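Local coordinates for deoxyuridine 5'-triphosphate nucleotidohydrolase (Entamoeba histolytica, PDB 3LQW), which probably hydrolyses dUTP to dUMP and diphosphate with magnesium as cofactor, supplying the precursor of thymidine nucleotides and keeping uracil out of DNA, at residues A[37-42]-A[49-54]; A[80-85]-A[130-135]. One frame throughout, in Å; residues are numbered along the deposited sequence. Where two conformers were deposited one is given.

Contact 1: residues A[37-42]-A[49-54]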
ATOM      1  N   VAL A  37      -0.807 -11.117  20.870  1.00 14.25           N
ATOM      2  CA  VAL A  37      -0.889 -11.795  19.590  1.00 14.30           C
ATOM      3  C   VAL A  37      -1.864 -11.018  18.675  1.00 13.26           C
ATOM      4  O   VAL A  37      -2.979 -10.718  19.064  1.00 13.72           O
ATOM      5  CB  VAL A  37      -1.359 -13.275  19.743  1.00 14.56           C
ATOM      6  CG1 VAL A  37      -1.515 -13.943  18.405  1.00 14.71           C
ATOM      7  CG2 VAL A  37      -0.384 -14.065  20.599  1.00 17.59           C
ATOM      8  N   PRO A  38      -1.429 -10.708  17.449  1.00 13.00           N
ATOM      9  CA  PRO A  38      -2.320 -10.049  16.499  1.00 12.89           C
ATOM     10  C   PRO A  38      -3.618 -10.796  16.300  1.00 13.62           C
ATOM     11  O   PRO A  38      -3.630 -12.047  16.317  1.00 15.52           O
ATOM     12  CB  PRO A  38      -1.478  -9.977  15.223  1.00 13.35           C
ATOM     13  CG  PRO A  38      -0.085  -9.825  15.758  1.00 12.74           C
ATOM     14  CD  PRO A  38      -0.046 -10.772  16.944  1.00 12.78           C
ATOM     15  N   THR A  39      -4.684 -10.048  16.088  1.00 13.37           N
ATOM     16  CA  THR A  39      -6.038 -10.601  16.030  1.00 15.18           C
ATOM     17  C   THR A  39      -6.783 -10.221  14.766  1.00 17.23           C
ATOM     18  O   THR A  39      -6.693  -9.092  14.290  1.00 16.84           O
ATOM     19  CB  THR A  39      -6.901 -10.082  17.229  1.00 15.61           C
ATOM     20  OG1 THR A  39      -6.859  -8.644  17.263  1.00 17.38           O
ATOM     21  CG2 THR A  39      -6.373 -10.604  18.534  1.00 17.80           C
ATOM     22  N   ARG A  40      -7.578 -11.137  14.226  1.00 20.19           N
ATOM     23  CA  ARG A  40      -8.456 -10.802  13.126  1.00 24.11           C
ATOM     24  C   ARG A  40      -9.804 -10.296  13.710  1.00 26.87           C
ATOM     25  O   ARG A  40     -10.382 -10.978  14.546  1.00 29.30           O
ATOM     26  CB  ARG A  40      -8.601 -12.021  12.214  1.00 24.72           C
ATOM     27  CG  ARG A  40      -8.757 -11.673  10.760  1.00 26.50           C
ATOM     28  CD  ARG A  40      -8.939 -12.894   9.908  1.00 26.33           C
ATOM     29  NE  ARG A  40      -7.704 -13.560   9.464  1.00 24.01           N
ATOM     30  CZ  ARG A  40      -6.906 -13.113   8.487  1.00 18.76           C
ATOM     31  NH1 ARG A  40      -7.183 -11.968   7.880  1.00 18.80           N
ATOM     32  NH2 ARG A  40      -5.856 -13.821   8.107  1.00 19.47           N
ATOM     33  N   GLY A  41     -10.250  -9.109  13.290  1.00 30.06           N
ATOM     34  CA  GLY A  41     -11.325  -8.357  13.962  1.00 32.02           C
ATOM     35  C   GLY A  41     -12.760  -8.705  13.598  1.00 33.55           C
ATOM     36  O   GLY A  41     -13.688  -8.494  14.400  1.00 35.48           O
ATOM     37  N   SER A  42     -12.969  -9.177  12.378  1.00 34.13           N
ATOM     38  CA  SER A  42     -14.293  -9.643  11.929  1.00 34.38           C
ATOM     39  C   SER A  42     -14.035 -10.845  11.048  1.00 34.39           C
ATOM     40  O   SER A  42     -12.862 -11.115  10.689  1.00 34.10           O
ATOM     41  CB  SER A  42     -15.086  -8.550  11.187  1.00 34.26           C
ATOM     42  OG  SER A  42     -14.480  -8.152   9.955  1.00 33.69           O
ATOM     43  N   ASP A  49      -5.086  -7.094  13.318  1.00 12.23           N
ATOM     44  CA  ASP A  49      -4.687  -5.942  14.105  1.00 12.07           C
ATOM     45  C   ASP A  49      -3.346  -6.181  14.776  1.00 10.91           C
ATOM     46  O   ASP A  49      -3.129  -7.237  15.369  1.00 12.34           O
ATOM     47  CB  ASP A  49      -5.770  -5.600  15.141  1.00 14.40           C
ATOM     48  CG  ASP A  49      -7.070  -5.091  14.458  1.00 20.92           C
ATOM     49  OD1 ASP A  49      -6.945  -4.268  13.545  1.00 26.94           O
ATOM     50  OD2 ASP A  49      -8.147  -5.528  14.840  1.00 31.17           O
ATOM     51  N   LEU A  50      -2.449  -5.190  14.670  1.00 10.68           N
ATOM     52  CA  LEU A  50      -1.150  -5.156  15.311  1.00 10.54           C
ATOM     53  C   LEU A  50      -1.212  -4.200  16.500  1.00 11.22           C
ATOM     54  O   LEU A  50      -1.758  -3.097  16.394  1.00 12.04           O
ATOM     55  CB  LEU A  50      -0.058  -4.672  14.353  1.00 11.05           C
ATOM     56  CG  LEU A  50       0.202  -5.561  13.145  1.00 10.82           C
ATOM     57  CD1 LEU A  50       1.157  -4.858  12.178  1.00 12.27           C
ATOM     58  CD2 LEU A  50       0.692  -6.930  13.535  1.00 12.55           C
ATOM     59  N   TYR A  51      -0.660  -4.625  17.630  1.00 11.82           N
ATOM     60  CA  TYR A  51      -0.729  -3.882  18.888  1.00 11.74           C
ATOM     61  C   TYR A  51       0.642  -3.356  19.269  1.00 12.23           C
ATOM     62  O   TYR A  51       1.633  -4.050  19.125  1.00 14.50           O
ATOM     63  CB  TYR A  51      -1.220  -4.825  20.021  1.00 12.60           C
ATOM     64  CG  TYR A  51      -2.609  -5.385  19.799  1.00 13.10           C
ATOM     65  CD1 TYR A  51      -2.801  -6.506  19.020  1.00 14.19           C
ATOM     66  CD2 TYR A  51      -3.711  -4.825  20.401  1.00 13.87           C
ATOM     67  CE1 TYR A  51      -4.067  -7.008  18.802  1.00 15.40           C
ATOM     68  CE2 TYR A  51      -4.989  -5.331  20.227  1.00 15.53           C
ATOM     69  CZ  TYR A  51      -5.167  -6.428  19.406  1.00 15.48           C
ATOM     70  OH  TYR A  51      -6.435  -6.947  19.229  1.00 17.22           O
ATOM     71  N   SER A  52       0.695  -2.131  19.784  1.00 12.23           N
ATOM     72  CA  SER A  52       1.923  -1.594  20.328  1.00 12.66           C
ATOM     73  C   SER A  52       2.330  -2.293  21.630  1.00 13.98           C
ATOM     74  O   SER A  52       1.480  -2.444  22.498  1.00 15.94           O
ATOM     75  CB  SER A  52       1.787  -0.091  20.600  1.00 13.35           C
ATOM     76  OG  SER A  52       3.002   0.395  21.088  1.00 14.57           O
ATOM     77  N   ASN A  53       3.618  -2.598  21.756  1.00 14.27           N
ATOM     78  CA  ASN A  53       4.129  -3.120  23.036  1.00 16.22           C
ATOM     79  C   ASN A  53       4.656  -2.029  23.937  1.00 16.73           C
ATOM     80  O   ASN A  53       5.137  -2.347  25.023  1.00 18.38           O
ATOM     81  CB  ASN A  53       5.187  -4.198  22.794  1.00 17.32           C
ATOM     82  CG  ASN A  53       5.551  -4.954  24.042  1.00 20.67           C
ATOM     83  OD1 ASN A  53       4.690  -5.561  24.706  1.00 26.79           O
ATOM     84  ND2 ASN A  53       6.825  -4.939  24.349  1.00 23.10           N
ATOM     85  N   THR A  54       4.567  -0.755  23.544  1.00 17.01           N
ATOM     86  CA  THR A  54       5.105   0.355  24.340  1.00 17.04           C
ATOM     87  C   THR A  54       4.213   1.602  24.242  1.00 16.64           C
ATOM     88  O   THR A  54       3.428   1.781  23.318  1.00 15.30           O
ATOM     89  CB  THR A  54       6.528   0.745  23.897  1.00 19.14           C
ATOM     90  OG1 THR A  54       6.477   1.479  22.663  1.00 21.17           O
ATOM     91  CG2 THR A  54       7.476  -0.445  23.746  1.00 23.07           C
TER
HETATM   92  O   HOH W   1      -8.889  -7.508  16.159  1.00 35.16           O
HETATM   93  O   HOH W   2      -8.858  -6.985  12.116  1.00 27.90           O

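Contact 2: residues A[80-85]-A[130-135]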
ATOM      1  N   GLY A  80       3.215 -10.295   4.348  1.00  9.92           N
ATOM      2  CA  GLY A  80       2.414  -9.473   5.226  1.00  9.63           C
ATOM      3  C   GLY A  80       2.629  -8.012   4.866  1.00  9.06           C
ATOM      4  O   GLY A  80       3.730  -7.505   4.970  1.00 10.41           O
ATOM      5  N   ARG A  81       1.558  -7.355   4.480  1.00  9.39           N
ATOM      6  CA  ARG A  81       1.604  -5.924   4.205  1.00 10.14           C
ATOM      7  C   ARG A  81       1.100  -5.174   5.407  1.00 10.35           C
ATOM      8  O   ARG A  81       0.024  -5.439   5.923  1.00 10.73           O
ATOM      9  CB  ARG A  81       0.731  -5.560   3.017  1.00 10.26           C
ATOM     10  CG  ARG A  81       0.887  -4.067   2.599  1.00 10.83           C
ATOM     11  CD  ARG A  81       0.084  -3.695   1.410  1.00 11.17           C
ATOM     12  NE  ARG A  81      -1.367  -3.662   1.673  1.00 10.57           N
ATOM     13  CZ  ARG A  81      -2.017  -2.591   2.126  1.00 10.96           C
ATOM     14  NH1 ARG A  81      -1.353  -1.493   2.490  1.00 12.45           N
ATOM     15  NH2 ARG A  81      -3.336  -2.582   2.190  1.00 12.42           N
ATOM     16  N   ILE A  82       1.889  -4.187   5.813  1.00 11.94           N
ATOM     17  CA  ILE A  82       1.495  -3.300   6.863  1.00 13.07           C
ATOM     18  C   ILE A  82       0.582  -2.217   6.286  1.00 12.33           C
ATOM     19  O   ILE A  82       0.940  -1.557   5.293  1.00 16.89           O
ATOM     20  CB  ILE A  82       2.740  -2.564   7.357  1.00 16.03           C
ATOM     21  CG1 ILE A  82       3.806  -3.579   7.785  1.00 18.74           C
ATOM     22  CG2 ILE A  82       2.349  -1.534   8.335  1.00 19.29           C
ATOM     23  CD1 ILE A  82       3.306  -4.457   8.729  1.00 17.85           C
ATOM     24  N   ALA A  83      -0.601  -2.085   6.871  1.00 10.16           N
ATOM     25  CA  ALA A  83      -1.613  -1.117   6.421  1.00  9.76           C
ATOM     26  C   ALA A  83      -2.053  -0.225   7.557  1.00  9.57           C
ATOM     27  O   ALA A  83      -2.012  -0.601   8.726  1.00 10.15           O
ATOM     28  CB  ALA A  83      -2.826  -1.823   5.820  1.00 11.89           C
ATOM     29  N   PRO A  84      -2.489   1.015   7.258  1.00  9.17           N
ATOM     30  CA  PRO A  84      -2.937   1.920   8.304  1.00 10.18           C
ATOM     31  C   PRO A  84      -4.321   1.567   8.815  1.00 11.30           C
ATOM     32  O   PRO A  84      -5.183   1.112   8.071  1.00 15.51           O
ATOM     33  CB  PRO A  84      -2.958   3.298   7.587  1.00 10.98           C
ATOM     34  CG  PRO A  84      -2.764   3.026   6.177  1.00 13.10           C
ATOM     35  CD  PRO A  84      -2.575   1.632   5.926  1.00 10.32           C
ATOM     36  N   ARG A  85      -4.550   1.840  10.086  1.00 11.45           N
ATOM     37  CA  ARG A  85      -5.907   1.821  10.626  0.50 13.04           C
ATOM     38  C   ARG A  85      -6.641   3.087  10.207  1.00 12.36           C
ATOM     39  O   ARG A  85      -6.125   4.214  10.341  1.00 12.48           O
ATOM     40  CB  ARG A  85      -5.858   1.756  12.125  0.50 14.27           C
ATOM     41  CG  ARG A  85      -5.256   0.525  12.666  0.50 17.01           C
ATOM     42  CD  ARG A  85      -5.443   0.478  14.187  0.50 19.24           C
ATOM     43  NE  ARG A  85      -6.868   0.439  14.552  0.50 19.91           N
ATOM     44  CZ  ARG A  85      -7.409   1.104  15.579  0.50 23.66           C
ATOM     45  NH1 ARG A  85      -6.666   1.834  16.396  0.50 23.62           N
ATOM     46  NH2 ARG A  85      -8.711   1.026  15.794  0.50 27.52           N
ATOM     47  N   ALA A 130      -1.910  -0.508  13.654  1.00 10.16           N
ATOM     48  CA  ALA A 130      -1.779  -0.811  12.236  1.00 10.30           C
ATOM     49  C   ALA A 130      -2.482  -2.145  12.031  1.00 10.67           C
ATOM     50  O   ALA A 130      -2.923  -2.794  12.994  1.00 11.15           O
ATOM     51  CB  ALA A 130      -0.316  -0.877  11.784  1.00 11.12           C
ATOM     52  N   GLN A 131      -2.541  -2.587  10.785  1.00 10.78           N
ATOM     53  CA  GLN A 131      -3.067  -3.896  10.405  0.50 11.81           C
ATOM     54  C   GLN A 131      -2.034  -4.604   9.542  1.00 11.59           C
ATOM     55  O   GLN A 131      -1.239  -3.954   8.847  1.00 13.89           O
ATOM     56  CB  GLN A 131      -4.294  -3.770   9.528  0.50 13.12           C
ATOM     57  CG  GLN A 131      -5.524  -3.113  10.037  0.50 16.53           C
ATOM     58  CD  GLN A 131      -6.463  -2.937   8.820  0.50 20.48           C
ATOM     59  OE1 GLN A 131      -6.789  -1.815   8.418  0.50 20.35           O
ATOM     60  NE2 GLN A 131      -6.783  -4.050   8.162  0.50 20.29           N
ATOM     61  N   LEU A 132      -2.029  -5.919   9.595  1.00 10.80           N
ATOM     62  CA  LEU A 132      -1.216  -6.782   8.735  1.00 10.67           C
ATOM     63  C   LEU A 132      -2.174  -7.524   7.817  1.00  9.79           C
ATOM     64  O   LEU A 132      -3.068  -8.223   8.292  1.00 11.73           O
ATOM     65  CB  LEU A 132      -0.398  -7.787   9.600  1.00 11.53           C
ATOM     66  CG  LEU A 132       0.618  -8.656   8.884  1.00 13.58           C
ATOM     67  CD1 LEU A 132       1.732  -7.837   8.456  1.00 15.71           C
ATOM     68  CD2 LEU A 132       1.070  -9.806   9.823  1.00 17.22           C
ATOM     69  N   ILE A 133      -1.946  -7.418   6.517  1.00  9.33           N
ATOM     70  CA  ILE A 133      -2.779  -8.107   5.546  0.50  9.78           C
ATOM     71  C   ILE A 133      -1.935  -9.186   4.886  1.00  9.92           C
ATOM     72  O   ILE A 133      -0.807  -8.949   4.456  1.00 10.53           O
ATOM     73  CB  ILE A 133      -3.336  -7.188   4.460  0.50 10.13           C
ATOM     74  CG1 ILE A 133      -4.218  -6.118   5.071  0.50 11.41           C
ATOM     75  CG2 ILE A 133      -4.076  -8.018   3.417  0.50 11.62           C
ATOM     76  CD1 ILE A 133      -4.491  -4.979   4.151  0.50 15.81           C
ATOM     77  N   ILE A 134      -2.477 -10.402   4.834  1.00  9.69           N
ATOM     78  CA  ILE A 134      -1.746 -11.525   4.246  1.00  9.72           C
ATOM     79  C   ILE A 134      -2.113 -11.622   2.759  1.00  9.64           C
ATOM     80  O   ILE A 134      -3.153 -12.133   2.360  1.00 10.85           O
ATOM     81  CB  ILE A 134      -1.995 -12.845   4.983  1.00 10.46           C
ATOM     82  CG1 ILE A 134      -1.770 -12.660   6.496  1.00 11.44           C
ATOM     83  CG2 ILE A 134      -1.125 -13.944   4.388  1.00 11.67           C
ATOM     84  CD1 ILE A 134      -0.420 -12.118   6.919  1.00 12.68           C
ATOM     85  N   GLU A 135      -1.258 -10.991   1.948  1.00 10.01           N
ATOM     86  CA  GLU A 135      -1.468 -10.785   0.507  1.00 10.56           C
ATOM     87  C   GLU A 135      -0.859 -11.940  -0.296  1.00 10.07           C
ATOM     88  O   GLU A 135       0.269 -12.339  -0.026  1.00 10.58           O
ATOM     89  CB  GLU A 135      -0.731  -9.508   0.053  1.00 11.42           C
ATOM     90  CG  GLU A 135      -0.975  -8.176   0.773  1.00 13.35           C
ATOM     91  CD  GLU A 135      -2.090  -7.308   0.197  1.00 11.58           C
ATOM     92  OE1 GLU A 135      -2.594  -7.638  -0.901  1.00 13.73           O
ATOM     93  OE2 GLU A 135      -2.407  -6.284   0.866  1.00 12.13           O
TER

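Contact 1: residues A[37-42]-A[49-54]
T39 and D49 face each other as an antiparallel hydrogen-bonded pair, and the two bonds of the pair are unequal. D49 N donates to T39 O at 2.7 Å, whereas T39 N reaches D49 O at 3.3 Å. A second short link joins the hydroxyls: T39 OG1 lies 2.6 Å from Y51 OH, in the plane of the phenol ring and at its edge, with either oxygen able to donate. The T39 hydroxyl is held there by a chi1 of 54°, which places OG1 between the backbone N and the carbonyl carbon and leaves CG2 beside the N. Y51 OH also accepts a weak hydrogen bond from R128. Two waters extend the polar side. One is bound by T39 OG1 and donates to D49 OD2 at 2.5 Å; the other accepts from G41 N and gives D49 OD2 a weak bond, tying the carboxylate to the turn beyond T39. Next to these polar links, P38 packs its CG against L50 CD2 at 3.7 Å, the two side chains crossing at a slant, while P38 CA sits at the edge of the Y51 ring. Only one bridge pairs strand 39-40, the outermost of its sheet within this chain, with its hairpin partner 47-51, so the hydroxyl pair and the water-bridged carboxylate add side-chain links to the two backbone bonds.

Contact 2: residues A[80-85]-A[130-135]
Strands 80-83 and 130-135 run antiparallel at 147°, with R81–I133 and A83–Q131 as hydrogen-bonded pairs and G80–I134 and I82–L132 as non-hydrogen-bonded ones. R81 N gives I133 O a nearly straight bond of 2.9 Å. On the face carrying R81, A83 and I133, the arginine extends from the backbone with CG anti to N (chi1 -173°), then bends at chi3 to bring NE within 2.9 Å of E135 OE2. This salt bridge lies in the guanidinium plane but approaches the carboxylate from above its own plane. Y79 of the second subunit hydrogen-bonds to both R81 NH2 and E135 OE2, adding an intersubunit partner to the ion pair. In the conformer given, I133 lies alongside the arginine and its CD1 is 3.9 Å from A83 CB. On the other face, I82 CD1 meets L132 CD1 at 3.7 Å, while L132 CD1 also touches G80 CA at 3.7 Å. Near the end of the pairing, R85 CG, in the conformer given, packs against the A130 backbone and its NH1 bonds R128 O. R81 packs on R81 of both other subunits, placing this part of the sheet where three chains meet, consistent with the mainly beta, trimeric dUTPase family.

Overall arrangement
The two contacts occupy one antiparallel sheet, in which strand 47-51 of contact 1 is the direct neighbour of strand 128-136 of contact 2. A probable hydrogen bond from L50 N to A130 O (3.0 Å) joins them, and L50 CD1 packs on I82 CD1, so the apolar side of both contacts is continuous. Their centres are about 11 Å apart. Contact 1 involves the outermost strand of the sheet within this chain and is partly buried, a brief pairing supplemented by hydroxyls and water. Contact 2 is buried near the chain centre, with regular pairing over four bridges and a buried ion pair between side chains. Both reach the second subunit; contact 2 also meets the third.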